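Local coordinates for putative potassium transport protein (Staphylococcus aureus 08BA02176, PDB 4XTT), which is probably the regulatory subunit KtrA of a potassium transporter and binds the second messenger c-di-AMP through its C-terminal RCK domain, at residues E19-E24 against E64-I68. Residues are numbered along the deposited sequence; the frame is centred on the assembly and turned at random.
Sequences ELKATE and EIGDI
K21 and I68 face each other as an antiparallel non-hydrogen-bonded pair, their CA atoms 4.4 Å apart. The pair sits where edge strand 15-21 of the RCK_C (TrkA-C) sheet ends and its neighbour, strand 68-72, begins. One residue on, A22 N donates to D67 O at 2.7 Å, with an N-H...O angle of 142°. L20 bonds to L69 through the backbone and continues the ladder.

Residues 64-67 form a type II beta turn. G66 takes the third position with a positive phi of 91°, as is usual for glycine in a type II turn. The carboxylate of D67 turns back on the same loop. Its OD2 accepts E64 N at 2.7 Å, from above the carboxylate plane, and also forms a salt bridge with R49 of strand 43-49. The loop is thereby tied to the strand on the other side of 68-72.

The methyl of A22 points into this loop and lies against the backbone oxygens of D67 and E64, with A22 CB 3.4 Å from D67 O. On the sheet face shared by K21 and I68, the I68 CG2 branch stands anti to the backbone N. This sets the methyl against the flank of the E19 chain, which is extended beyond CG, crosses I68 at a slant and also packs on A3 of the second subunit. CG2 touches E19 from CB to the carboxylate, with E19 OE1 3.5 Å from I68 CG2.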
loop_
_atom_site.group_PDB
_atom_site.type_symbol
_atom_site.label_atom_id
_atom_site.label_comp_id
_atom_site.label_asym_id
_atom_site.label_seq_id
_atom_site.Cartn_x
_atom_site.Cartn_y
_atom_site.Cartn_z
ATOM N N GLU A 19 -7.259 1.987 -10.237
ATOM C CA GLU A 19 -6.526 3.190 -10.587
ATOM C C GLU A 19 -7.427 4.417 -10.616
ATOM O O GLU A 19 -8.575 4.349 -11.053
ATOM C CB GLU A 19 -5.823 3.003 -11.923
ATOM C CG GLU A 19 -4.483 2.316 -11.789
ATOM C CD GLU A 19 -3.851 2.038 -13.127
ATOM O OE1 GLU A 19 -4.218 2.723 -14.107
ATOM O OE2 GLU A 19 -2.956 1.169 -13.185
ATOM N N LEU A 20 -6.899 5.545 -10.161
ATOM C CA LEU A 20 -7.670 6.781 -10.150
ATOM C C LEU A 20 -6.795 7.951 -10.585
ATOM O O LEU A 20 -5.792 8.265 -9.945
ATOM C CB LEU A 20 -8.246 7.047 -8.761
ATOM C CG LEU A 20 -9.073 8.327 -8.676
ATOM C CD1 LEU A 20 -10.312 8.187 -9.543
ATOM C CD2 LEU A 20 -9.448 8.655 -7.244
ATOM N N LYS A 21 -7.201 8.606 -11.668
ATOM C CA LYS A 21 -6.414 9.682 -12.250
ATOM C C LYS A 21 -6.694 10.975 -11.499
ATOM O O LYS A 21 -7.842 11.271 -11.165
ATOM C CB LYS A 21 -6.732 9.822 -13.741
ATOM C CG LYS A 21 -5.942 10.902 -14.482
ATOM C CD LYS A 21 -5.697 10.505 -15.938
ATOM C CE LYS A 21 -6.902 9.770 -16.522
ATOM N NZ LYS A 21 -6.641 9.175 -17.862
ATOM N N ALA A 22 -5.642 11.736 -11.222
ATOM C CA ALA A 22 -5.778 12.941 -10.417
ATOM C C ALA A 22 -6.444 14.076 -11.190
ATOM O O ALA A 22 -6.015 14.437 -12.289
ATOM C CB ALA A 22 -4.421 13.384 -9.908
ATOM N N THR A 23 -7.488 14.642 -10.591
ATOM C CA THR A 23 -8.207 15.771 -11.170
ATOM C C THR A 23 -7.657 17.073 -10.600
ATOM O O THR A 23 -6.951 17.054 -9.590
ATOM C CB THR A 23 -9.715 15.684 -10.883
ATOM O OG1 THR A 23 -10.377 16.842 -11.409
ATOM C CG2 THR A 23 -9.954 15.614 -9.386
ATOM N N GLU A 24 -7.999 18.196 -11.230
ATOM C CA GLU A 24 -7.561 19.504 -10.751
ATOM C C GLU A 24 -8.014 19.719 -9.314
ATOM O O GLU A 24 -7.297 20.313 -8.503
ATOM C CB GLU A 24 -8.100 20.619 -11.648
ATOM C CG GLU A 24 -7.548 20.590 -13.062
ATOM C CD GLU A 24 -6.062 20.906 -13.118
ATOM O OE1 GLU A 24 -5.545 21.542 -12.173
ATOM O OE2 GLU A 24 -5.410 20.503 -14.104
ATOM N N GLU A 64 0.186 15.965 -8.871
ATOM C CA GLU A 64 0.162 16.722 -10.113
ATOM C C GLU A 64 -0.902 16.162 -11.037
ATOM O O GLU A 64 -1.389 15.046 -10.838
ATOM C CB GLU A 64 1.538 16.691 -10.781
ATOM C CG GLU A 64 2.658 17.149 -9.852
ATOM C CD GLU A 64 4.021 17.129 -10.506
ATOM O OE1 GLU A 64 4.196 16.388 -11.497
ATOM O OE2 GLU A 64 4.917 17.860 -10.032
ATOM N N ILE A 65 -1.260 16.944 -12.046
ATOM C CA ILE A 65 -2.272 16.534 -13.004
ATOM C C ILE A 65 -1.791 15.313 -13.793
ATOM O O ILE A 65 -0.647 15.253 -14.249
ATOM C CB ILE A 65 -2.621 17.687 -13.972
ATOM C CG1 ILE A 65 -2.674 19.026 -13.227
ATOM C CG2 ILE A 65 -3.935 17.421 -14.670
ATOM C CD1 ILE A 65 -1.399 19.862 -13.332
ATOM N N GLY A 66 -2.666 14.325 -13.926
ATOM C CA GLY A 66 -2.343 13.127 -14.675
ATOM C C GLY A 66 -1.747 12.015 -13.838
ATOM O O GLY A 66 -1.550 10.903 -14.337
ATOM N N ASP A 67 -1.457 12.310 -12.572
ATOM C CA ASP A 67 -0.983 11.292 -11.640
ATOM C C ASP A 67 -2.035 10.222 -11.434
ATOM O O ASP A 67 -3.190 10.518 -11.132
ATOM C CB ASP A 67 -0.609 11.907 -10.291
ATOM C CG ASP A 67 0.755 12.554 -10.301
ATOM O OD1 ASP A 67 1.584 12.189 -11.161
ATOM O OD2 ASP A 67 0.993 13.434 -9.450
ATOM N N ILE A 68 -1.632 8.975 -11.625
ATOM C CA ILE A 68 -2.527 7.851 -11.434
ATOM C C ILE A 68 -2.255 7.172 -10.094
ATOM O O ILE A 68 -1.209 6.549 -9.908
ATOM C CB ILE A 68 -2.397 6.837 -12.588
ATOM C CG1 ILE A 68 -2.755 7.512 -13.917
ATOM C CG2 ILE A 68 -3.312 5.643 -12.352
ATOM C CD1 ILE A 68 -2.493 6.661 -15.130
#